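Local coordinates for protein YcaO (Methanopyrus kandleri, PDB 6CIB) that binds an adenine nucleotide and magnesium and, as a YcaO enzyme, probably takes part in ATP-dependent thioamidation of a peptide backbone, at residues E29-F38 with V47-Q55; M77-A85 with T145-L153. All coordinates share one frame; numbering follows the deposited sequence.

Interaction 1: E29-F38 with V47-Q55; sequences ERKVGVVEKF and VEIRRRRSQ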
loop_
_atom_site.group_PDB
_atom_site.type_symbol
_atom_site.label_atom_id
_atom_site.label_comp_id
_atom_site.label_asym_id
_atom_site.label_seq_id
_atom_site.Cartn_x
_atom_site.Cartn_y
_atom_site.Cartn_z
ATOM N N GLU A 29 -15.216 -13.131 6.229
ATOM C CA GLU A 29 -14.588 -13.852 5.118
ATOM C C GLU A 29 -15.614 -14.563 4.241
ATOM O O GLU A 29 -15.596 -14.398 3.009
ATOM C CB GLU A 29 -13.473 -14.788 5.612
ATOM C CG GLU A 29 -12.275 -14.000 6.146
ATOM C CD GLU A 29 -10.978 -14.785 6.202
ATOM O OE1 GLU A 29 -10.728 -15.450 7.220
ATOM O OE2 GLU A 29 -10.177 -14.697 5.250
ATOM N N ARG A 30 -16.530 -15.298 4.881
ATOM C CA ARG A 30 -17.666 -15.918 4.186
ATOM C C ARG A 30 -18.500 -14.870 3.441
ATOM O O ARG A 30 -18.814 -15.058 2.262
ATOM C CB ARG A 30 -18.550 -16.725 5.155
ATOM C CG ARG A 30 -19.674 -17.514 4.471
ATOM C CD ARG A 30 -20.688 -18.120 5.445
ATOM N NE ARG A 30 -21.298 -17.160 6.381
ATOM C CZ ARG A 30 -22.255 -16.279 6.082
ATOM N NH1 ARG A 30 -22.749 -16.185 4.850
ATOM N NH2 ARG A 30 -22.718 -15.469 7.025
ATOM N N LYS A 31 -18.825 -13.767 4.120
ATOM C CA LYS A 31 -19.711 -12.731 3.579
ATOM C C LYS A 31 -19.136 -12.032 2.365
ATOM O O LYS A 31 -19.880 -11.506 1.530
ATOM C CB LYS A 31 -20.064 -11.706 4.655
ATOM C CG LYS A 31 -21.155 -12.169 5.613
ATOM C CD LYS A 31 -21.324 -11.193 6.766
ATOM C CE LYS A 31 -22.411 -11.642 7.734
ATOM N NZ LYS A 31 -22.230 -11.042 9.094
ATOM N N VAL A 32 -17.808 -12.073 2.272
ATOM C CA VAL A 32 -17.023 -11.386 1.259
ATOM C C VAL A 32 -16.560 -12.349 0.145
ATOM O O VAL A 32 -15.863 -11.958 -0.800
ATOM C CB VAL A 32 -15.901 -10.616 1.998
ATOM C CG1 VAL A 32 -14.489 -11.009 1.597
ATOM C CG2 VAL A 32 -16.183 -9.123 2.000
ATOM N N GLY A 33 -16.967 -13.612 0.262
ATOM C CA GLY A 33 -16.785 -14.593 -0.817
ATOM C C GLY A 33 -15.527 -15.443 -0.788
ATOM O O GLY A 33 -15.177 -16.039 -1.804
ATOM N N VAL A 34 -14.849 -15.498 0.364
ATOM C CA VAL A 34 -13.691 -16.380 0.555
ATOM C C VAL A 34 -14.184 -17.823 0.465
ATOM O O VAL A 34 -15.120 -18.211 1.159
ATOM C CB VAL A 34 -12.978 -16.137 1.915
ATOM C CG1 VAL A 34 -11.936 -17.221 2.208
ATOM C CG2 VAL A 34 -12.338 -14.752 1.948
ATOM N N VAL A 35 -13.556 -18.597 -0.406
ATOM C CA VAL A 35 -13.956 -19.985 -0.622
ATOM C C VAL A 35 -12.828 -20.966 -0.284
ATOM O O VAL A 35 -13.087 -22.155 -0.097
ATOM C CB VAL A 35 -14.518 -20.228 -2.049
ATOM C CG1 VAL A 35 -15.919 -19.631 -2.179
ATOM C CG2 VAL A 35 -13.579 -19.689 -3.125
ATOM N N GLU A 36 -11.595 -20.457 -0.186
ATOM C CA GLU A 36 -10.438 -21.269 0.196
ATOM C C GLU A 36 -9.345 -20.455 0.900
ATOM O O GLU A 36 -9.139 -19.274 0.598
ATOM C CB GLU A 36 -9.856 -21.976 -1.031
ATOM C CG GLU A 36 -9.201 -23.320 -0.729
ATOM C CD GLU A 36 -8.698 -24.047 -1.976
ATOM O OE1 GLU A 36 -8.855 -23.526 -3.108
ATOM O OE2 GLU A 36 -8.121 -25.145 -1.817
ATOM N N LYS A 37 -8.644 -21.116 1.818
ATOM C CA LYS A 37 -7.581 -20.516 2.623
ATOM C C LYS A 37 -6.337 -21.384 2.569
ATOM O O LYS A 37 -6.430 -22.616 2.593
ATOM C CB LYS A 37 -8.018 -20.375 4.083
ATOM C CG LYS A 37 -9.265 -19.530 4.297
ATOM C CD LYS A 37 -9.545 -19.334 5.774
ATOM C CE LYS A 37 -10.815 -18.530 5.955
ATOM N NZ LYS A 37 -11.051 -18.185 7.386
ATOM N N PHE A 38 -5.179 -20.733 2.512
ATOM C CA PHE A 38 -3.883 -21.410 2.565
ATOM C C PHE A 38 -2.963 -20.709 3.565
ATOM O O PHE A 38 -2.934 -19.479 3.625
ATOM C CB PHE A 38 -3.195 -21.387 1.196
ATOM C CG PHE A 38 -3.982 -22.045 0.093
ATOM C CD1 PHE A 38 -3.907 -23.430 -0.110
ATOM C CD2 PHE A 38 -4.784 -21.277 -0.758
ATOM C CE1 PHE A 38 -4.625 -24.039 -1.134
ATOM C CE2 PHE A 38 -5.502 -21.883 -1.792
ATOM C CZ PHE A 38 -5.415 -23.263 -1.981
ATOM N N VAL A 47 2.530 -16.226 6.050
ATOM C CA VAL A 47 1.822 -15.641 4.908
ATOM C C VAL A 47 0.500 -16.402 4.733
ATOM O O VAL A 47 0.451 -17.621 4.899
ATOM C CB VAL A 47 2.668 -15.678 3.597
ATOM C CG1 VAL A 47 1.883 -15.092 2.415
ATOM C CG2 VAL A 47 3.979 -14.919 3.772
ATOM N N GLU A 48 -0.560 -15.669 4.401
ATOM C CA GLU A 48 -1.897 -16.233 4.250
ATOM C C GLU A 48 -2.433 -15.964 2.852
ATOM O O GLU A 48 -2.300 -14.851 2.330
ATOM C CB GLU A 48 -2.832 -15.636 5.299
ATOM C CG GLU A 48 -2.565 -16.121 6.717
ATOM C CD GLU A 48 -2.999 -17.565 6.938
ATOM O OE1 GLU A 48 -4.094 -17.946 6.480
ATOM O OE2 GLU A 48 -2.248 -18.315 7.581
ATOM N N ILE A 49 -3.021 -16.982 2.231
ATOM C CA ILE A 49 -3.569 -16.810 0.874
ATOM C C ILE A 49 -5.058 -17.098 0.905
ATOM O O ILE A 49 -5.498 -18.060 1.544
ATOM C CB ILE A 49 -2.831 -17.667 -0.193
ATOM C CG1 ILE A 49 -1.374 -17.218 -0.338
ATOM C CG2 ILE A 49 -3.491 -17.566 -1.571
ATOM C CD1 ILE A 49 -0.407 -18.117 0.391
ATOM N N ARG A 50 -5.821 -16.245 0.220
ATOM C CA ARG A 50 -7.263 -16.403 0.100
ATOM C C ARG A 50 -7.684 -16.504 -1.364
ATOM O O ARG A 50 -7.222 -15.725 -2.207
ATOM C CB ARG A 50 -7.983 -15.240 0.795
ATOM C CG ARG A 50 -7.655 -15.084 2.289
ATOM C CD ARG A 50 -8.282 -16.200 3.129
ATOM N NE ARG A 50 -7.913 -16.132 4.547
ATOM C CZ ARG A 50 -6.820 -16.681 5.084
ATOM N NH1 ARG A 50 -5.964 -17.360 4.326
ATOM N NH2 ARG A 50 -6.579 -16.544 6.392
ATOM N N ARG A 51 -8.537 -17.484 -1.655
ATOM C CA ARG A 51 -9.250 -17.550 -2.922
ATOM C C ARG A 51 -10.646 -16.974 -2.678
ATOM O O ARG A 51 -11.383 -17.451 -1.806
ATOM C CB ARG A 51 -9.306 -18.992 -3.443
ATOM C CG ARG A 51 -9.889 -19.138 -4.847
ATOM C CD ARG A 51 -9.612 -20.515 -5.449
ATOM N NE ARG A 51 -10.271 -21.606 -4.728
ATOM C CZ ARG A 51 -11.497 -22.065 -4.982
ATOM N NH1 ARG A 51 -12.235 -21.545 -5.953
ATOM N NH2 ARG A 51 -11.997 -23.062 -4.258
ATOM N N ARG A 52 -10.973 -15.933 -3.439
ATOM C CA ARG A 52 -12.211 -15.161 -3.281
ATOM C C ARG A 52 -13.044 -15.167 -4.576
ATOM O O ARG A 52 -12.493 -15.001 -5.662
ATOM C CB ARG A 52 -11.863 -13.715 -2.899
ATOM C CG ARG A 52 -13.033 -12.901 -2.380
ATOM C CD ARG A 52 -12.725 -11.416 -2.260
ATOM N NE ARG A 52 -13.958 -10.661 -2.488
ATOM C CZ ARG A 52 -14.168 -9.825 -3.496
ATOM N NH1 ARG A 52 -13.218 -9.567 -4.383
ATOM N NH2 ARG A 52 -15.338 -9.225 -3.605
ATOM N N ARG A 53 -14.363 -15.344 -4.443
ATOM C CA ARG A 53 -15.299 -15.317 -5.575
ATOM C C ARG A 53 -16.202 -14.104 -5.506
ATOM O O ARG A 53 -16.728 -13.797 -4.436
ATOM C CB ARG A 53 -16.219 -16.542 -5.552
ATOM C CG ARG A 53 -15.613 -17.827 -6.056
ATOM C CD ARG A 53 -16.717 -18.721 -6.612
ATOM N NE ARG A 53 -16.452 -20.145 -6.404
ATOM C CZ ARG A 53 -15.513 -20.858 -7.032
ATOM N NH1 ARG A 53 -14.704 -20.293 -7.927
ATOM N NH2 ARG A 53 -15.374 -22.149 -6.753
ATOM N N SER A 54 -16.411 -13.443 -6.646
ATOM C CA SER A 54 -17.438 -12.386 -6.783
ATOM C C SER A 54 -18.043 -12.415 -8.189
ATOM O O SER A 54 -17.645 -13.238 -9.020
ATOM C CB SER A 54 -16.846 -11.003 -6.477
ATOM O OG SER A 54 -16.008 -10.550 -7.534
ATOM N N GLN A 55 -18.976 -11.506 -8.467
ATOM C CA GLN A 55 -19.497 -11.334 -9.836
ATOM C C GLN A 55 -18.381 -11.001 -10.836
ATOM O O GLN A 55 -18.564 -11.166 -12.038
ATOM C CB GLN A 55 -20.590 -10.259 -9.890
ATOM C CG GLN A 55 -20.057 -8.842 -9.789
ATOM C CD GLN A 55 -21.025 -7.786 -10.267
ATOM O OE1 GLN A 55 -21.945 -7.408 -9.549
ATOM N NE2 GLN A 55 -20.800 -7.279 -11.471
HETATM O O HOH W 1 -8.263 -15.057 8.044
HETATM O O HOH W 2 -18.383 -12.164 -3.127
#

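Interaction 2: M77-A85 with T145-L153; sequences MECVERAAA and TNGLSAGRL. With MG (magnesium ion), chain H; ADP (adenosine-5'-diphosphate), chain G.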
loop_
_atom_site.group_PDB
_atom_site.type_symbol
_atom_site.label_atom_id
_atom_site.label_comp_id
_atom_site.label_asym_id
_atom_site.label_seq_id
_atom_site.Cartn_x
_atom_site.Cartn_y
_atom_site.Cartn_z
HETATM N N MSE A 77 -8.897 -8.796 5.946
HETATM C CA MSE A 77 -9.216 -7.395 5.681
HETATM C C MSE A 77 -8.876 -6.988 4.262
HETATM O O MSE A 77 -9.533 -6.116 3.699
HETATM C CB MSE A 77 -8.575 -6.516 6.753
HETATM C CG MSE A 77 -9.082 -6.822 8.165
HETATM SE SE MSE A 77 -10.982 -6.309 8.338
HETATM C CE MSE A 77 -10.583 -4.430 8.792
ATOM N N GLU A 78 -7.874 -7.644 3.670
ATOM C CA GLU A 78 -7.560 -7.522 2.247
ATOM C C GLU A 78 -8.766 -7.939 1.398
ATOM O O GLU A 78 -9.159 -7.216 0.474
ATOM C CB GLU A 78 -6.327 -8.371 1.907
ATOM C CG GLU A 78 -5.913 -8.394 0.438
ATOM C CD GLU A 78 -5.066 -7.208 0.021
ATOM O OE1 GLU A 78 -4.164 -6.801 0.787
ATOM O OE2 GLU A 78 -5.288 -6.694 -1.094
ATOM N N CYS A 79 -9.351 -9.099 1.715
ATOM C CA CYS A 79 -10.585 -9.548 1.065
ATOM C C CYS A 79 -11.732 -8.549 1.231
ATOM O O CYS A 79 -12.460 -8.293 0.274
ATOM C CB CYS A 79 -10.993 -10.936 1.568
ATOM S SG CYS A 79 -9.803 -12.197 1.108
ATOM N N VAL A 80 -11.856 -7.970 2.427
ATOM C CA VAL A 80 -12.934 -7.025 2.749
ATOM C C VAL A 80 -12.810 -5.730 1.928
ATOM O O VAL A 80 -13.792 -5.302 1.312
ATOM C CB VAL A 80 -13.033 -6.730 4.274
ATOM C CG1 VAL A 80 -13.947 -5.540 4.553
ATOM C CG2 VAL A 80 -13.569 -7.941 5.030
ATOM N N GLU A 81 -11.610 -5.135 1.902
ATOM C CA GLU A 81 -11.382 -3.917 1.130
ATOM C C GLU A 81 -11.685 -4.109 -0.360
ATOM O O GLU A 81 -12.245 -3.213 -0.988
ATOM C CB GLU A 81 -9.972 -3.325 1.364
ATOM C CG GLU A 81 -8.829 -4.050 0.677
ATOM C CD GLU A 81 -7.516 -3.296 0.722
ATOM O OE1 GLU A 81 -7.068 -2.930 1.822
ATOM O OE2 GLU A 81 -6.905 -3.088 -0.350
ATOM N N ARG A 82 -11.330 -5.276 -0.909
ATOM C CA ARG A 82 -11.590 -5.573 -2.321
ATOM C C ARG A 82 -13.085 -5.694 -2.629
ATOM O O ARG A 82 -13.536 -5.216 -3.672
ATOM C CB ARG A 82 -10.810 -6.809 -2.798
ATOM C CG ARG A 82 -9.297 -6.616 -2.872
ATOM C CD ARG A 82 -8.871 -5.586 -3.917
ATOM N NE ARG A 82 -9.011 -6.109 -5.283
ATOM C CZ ARG A 82 -8.056 -6.762 -5.945
ATOM N NH1 ARG A 82 -6.873 -6.972 -5.381
ATOM N NH2 ARG A 82 -8.284 -7.201 -7.174
ATOM N N ALA A 83 -13.847 -6.300 -1.720
ATOM C CA ALA A 83 -15.308 -6.366 -1.862
ATOM C C ALA A 83 -15.943 -4.976 -1.770
ATOM O O ALA A 83 -16.846 -4.649 -2.542
ATOM C CB ALA A 83 -15.908 -7.305 -0.835
ATOM N N ALA A 84 -15.447 -4.159 -0.840
ATOM C CA ALA A 84 -15.896 -2.773 -0.679
ATOM C C ALA A 84 -15.611 -1.898 -1.901
ATOM O O ALA A 84 -16.398 -1.006 -2.215
ATOM C CB ALA A 84 -15.273 -2.160 0.564
ATOM N N ALA A 85 -14.496 -2.167 -2.579
ATOM C CA ALA A 85 -14.046 -1.401 -3.738
ATOM C C ALA A 85 -14.808 -1.710 -5.026
ATOM O O ALA A 85 -14.700 -0.957 -5.999
ATOM C CB ALA A 85 -12.555 -1.614 -3.969
ATOM N N THR A 145 -6.050 -0.162 -7.062
ATOM C CA THR A 145 -6.331 -0.177 -5.612
ATOM C C THR A 145 -5.345 0.651 -4.752
ATOM O O THR A 145 -5.347 0.543 -3.513
ATOM C CB THR A 145 -6.412 -1.621 -5.065
ATOM O OG1 THR A 145 -5.177 -2.288 -5.322
ATOM C CG2 THR A 145 -7.561 -2.412 -5.720
ATOM N N ASN A 146 -4.510 1.473 -5.393
ATOM C CA ASN A 146 -3.606 2.348 -4.651
ATOM C C ASN A 146 -4.403 3.306 -3.777
ATOM O O ASN A 146 -5.259 4.043 -4.267
ATOM C CB ASN A 146 -2.670 3.141 -5.572
ATOM C CG ASN A 146 -1.500 3.767 -4.818
ATOM O OD1 ASN A 146 -0.815 3.097 -4.050
ATOM N ND2 ASN A 146 -1.260 5.048 -5.054
ATOM N N GLY A 147 -4.121 3.262 -2.479
ATOM C CA GLY A 147 -4.818 4.083 -1.503
ATOM C C GLY A 147 -6.047 3.451 -0.892
ATOM O O GLY A 147 -6.705 4.074 -0.053
ATOM N N LEU A 148 -6.379 2.234 -1.326
ATOM C CA LEU A 148 -7.491 1.481 -0.756
ATOM C C LEU A 148 -7.059 0.791 0.529
ATOM O O LEU A 148 -6.047 0.092 0.549
ATOM C CB LEU A 148 -8.022 0.460 -1.774
ATOM C CG LEU A 148 -9.202 -0.436 -1.399
ATOM C CD1 LEU A 148 -10.501 0.362 -1.249
ATOM C CD2 LEU A 148 -9.333 -1.508 -2.467
ATOM N N SER A 149 -7.823 0.991 1.602
ATOM C CA SER A 149 -7.518 0.377 2.896
ATOM C C SER A 149 -8.752 0.168 3.757
ATOM O O SER A 149 -9.684 0.962 3.730
ATOM C CB SER A 149 -6.489 1.211 3.684
ATOM O OG SER A 149 -5.269 1.329 2.949
ATOM N N ALA A 150 -8.714 -0.907 4.536
ATOM C CA ALA A 150 -9.714 -1.208 5.549
ATOM C C ALA A 150 -9.084 -1.043 6.932
ATOM O O ALA A 150 -7.856 -1.061 7.071
ATOM C CB ALA A 150 -10.235 -2.622 5.359
ATOM N N GLY A 151 -9.928 -0.845 7.943
ATOM C CA GLY A 151 -9.500 -0.848 9.338
ATOM C C GLY A 151 -10.656 -1.103 10.286
ATOM O O GLY A 151 -11.801 -1.238 9.855
ATOM N N ARG A 152 -10.360 -1.174 11.581
ATOM C CA ARG A 152 -11.413 -1.219 12.594
ATOM C C ARG A 152 -12.057 0.160 12.743
ATOM O O ARG A 152 -13.235 0.265 13.089
ATOM C CB ARG A 152 -10.863 -1.689 13.937
ATOM C CG ARG A 152 -10.437 -3.149 14.002
ATOM C CD ARG A 152 -11.596 -4.131 14.052
ATOM N NE ARG A 152 -12.481 -3.947 15.206
ATOM C CZ ARG A 152 -12.313 -4.501 16.407
ATOM N NH1 ARG A 152 -11.276 -5.286 16.673
ATOM N NH2 ARG A 152 -13.202 -4.261 17.359
ATOM N N LEU A 153 -11.272 1.206 12.470
ATOM C CA LEU A 153 -11.745 2.583 12.488
ATOM C C LEU A 153 -11.344 3.261 11.204
ATOM O O LEU A 153 -10.360 2.868 10.568
ATOM C CB LEU A 153 -11.172 3.354 13.686
ATOM C CG LEU A 153 -11.427 2.836 15.117
ATOM C CD1 LEU A 153 -10.651 3.684 16.103
ATOM C CD2 LEU A 153 -12.904 2.845 15.495
HETATM MG MG MG H . -4.813 -1.894 0.605
HETATM P PB ADP G . -1.031 -3.525 3.125
HETATM O O1B ADP G . -2.087 -2.499 3.478
HETATM O O2B ADP G . 0.333 -2.941 2.817
HETATM O O3B ADP G . -1.472 -4.590 2.150
HETATM P PA ADP G . -1.437 -5.470 5.241
HETATM O O1A ADP G . -0.934 -5.397 6.657
HETATM O O2A ADP G . -1.129 -6.729 4.477
HETATM O O3A ADP G . -0.726 -4.223 4.545
HETATM O "O5'" ADP G . -3.019 -5.187 5.262
HETATM C "C5'" ADP G . -3.980 -5.616 4.281
HETATM C "C4'" ADP G . -5.338 -4.955 4.582
HETATM O "O4'" ADP G . -5.782 -5.321 5.898
HETATM C "C3'" ADP G . -5.284 -3.424 4.600
HETATM O "O3'" ADP G . -6.562 -2.885 4.209
HETATM C "C2'" ADP G . -5.030 -3.094 6.060
HETATM O "O2'" ADP G . -5.437 -1.772 6.403
HETATM C "C1'" ADP G . -5.842 -4.175 6.767
HETATM N N9 ADP G . -5.293 -4.554 8.088
HETATM C C8 ADP G . -4.089 -5.117 8.303
HETATM N N7 ADP G . -3.887 -5.336 9.622
HETATM C C5 ADP G . -4.984 -4.933 10.273
HETATM C C6 ADP G . -5.418 -4.899 11.689
HETATM N N6 ADP G . -4.604 -5.365 12.666
HETATM N N1 ADP G . -6.644 -4.385 11.955
HETATM C C2 ADP G . -7.463 -3.917 10.982
HETATM N N3 ADP G . -7.129 -3.926 9.671
HETATM C C4 ADP G . -5.920 -4.416 9.262
HETATM O O HOH W 3 -3.785 -3.901 0.546
HETATM O O HOH W 4 -4.209 -1.255 -1.427
HETATM O O HOH W 5 -3.632 -0.876 2.191
#

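Interaction 1: E29-F38 with V47-Q55
The guanidinium of R50 carries the methylene chain of K37 over one face, K37 CG 3.5 Å above the plane and offset toward the rim, and meets acceptors at its in-plane edges. At NE, E29 OE2 accepts on its syn lone pair (NE–OE2 2.8 Å); at the far end, NH1 and NH2 both grip E48 OE1, and NH1 also reaches I49 O. A bend at chi2 (-72°) turns the R50 head toward these partners. A water accepts from R50 NH2 and donates to E29 OE1, while K37 NZ meets E29 OE1 from above the carboxylate plane (2.8 Å), so two acids and two bases form one network. E48 OE2 is held by S39 and R68. A leucine in place of R50 would probably leave E29 OE2 and E48 OE1 without the cation that joins them. On the opposite sheet face the R51 guanidinium has V35 CG2 over its centre, 3.6 Å above the plane, and R53 NH1 at its edge; E58 pairs with both arginines. E36 OE1 takes R51 NE on its anti lone pair (2.9 Å), the carboxylate standing at 88° to the guanidinium. R52 presents its edge to V32: NE meets V32 O almost head-on (2.9 Å, C=O...N 166°), and NH2 goes on to E86. V32 precedes G33, whose positive phi closes a Schellman motif; a side chain there would collide with R53 O. From G33 the backbones pair antiparallel, R53 N to G33 O (2.8 Å) and then F38 with I49 as a hydrogen-bonded pair. Between these, V35 N bonds R51 O (2.8 Å) and E36 N adds a weak bond to the same oxygen. Two residues facing one make a classic beta bulge, here in the beta hairpin of strands 34-42 and 45-54.

Interaction 2: M77-A85 with T145-L153
E81 and L148 meet through a magnesium ion, with no direct hydrogen bond between the two segments. E81 OE2 (2.6 Å from the magnesium) and the backbone L148 O (2.3 Å) both bind the metal, which lets two acceptors lie close together. Three waters add to its shell: one donates to T145 O, another accepts from S149 OG and donates to ADP O1B, and the third lies between E78 OE1 and ADP O3B. CG of E81 sits between the backbone N and carbonyl carbon (chi1 76°), and the otherwise extended chain carries the carboxylate to both metal and nucleotide. Its OE1, also 2.8 Å from the magnesium, accepts the ribose O3' hydroxyl; the modelled separation is doubtfully short. A150 holds the ribose from across the contact: N donates almost straight to O3' (2.9 Å, 176°) and O accepts from O2' (2.6 Å). The selenomethionine M77 bends its tip over A150, CE to CB 3.9 Å, while its CB lies against ribose O4'. Beyond the metal, L148 CD2 packs on A85 CB (3.6 Å), and T145 CG2 lies over one face of the R82 guanidinium. Helix 77-85 and strand 148-150 thus form one wall of the ADP and magnesium site. Strand 148-150 forms a sheet edge, S149 pairing with V347; V346 of strand 346-351 touches A84, L148 and A150, and Q160 of helix 154-177 lies against S149.

Overall arrangement
Following the chain from the N terminus, interaction 1 closes first: the short helix 28-31 runs into strand 34-42, and the hairpin turn brings strand 45-54 back beside it. After strand 57-64, the third of that sheet, helix 68-85 begins interaction 2, which shuts only after 59 intervening residues, which include strands 113-118 and 124-128, when strand 148-150 returns to it. The two are in series, neither nested nor crossed, yet they touch. C79 and A83 on helix 68-85 pack against V32, R50 and R52, so this one helix lies between the three-stranded sheet and strand 148-150. It thus ties the N-terminal hairpin to the five-stranded sheet at the nucleotide and magnesium site.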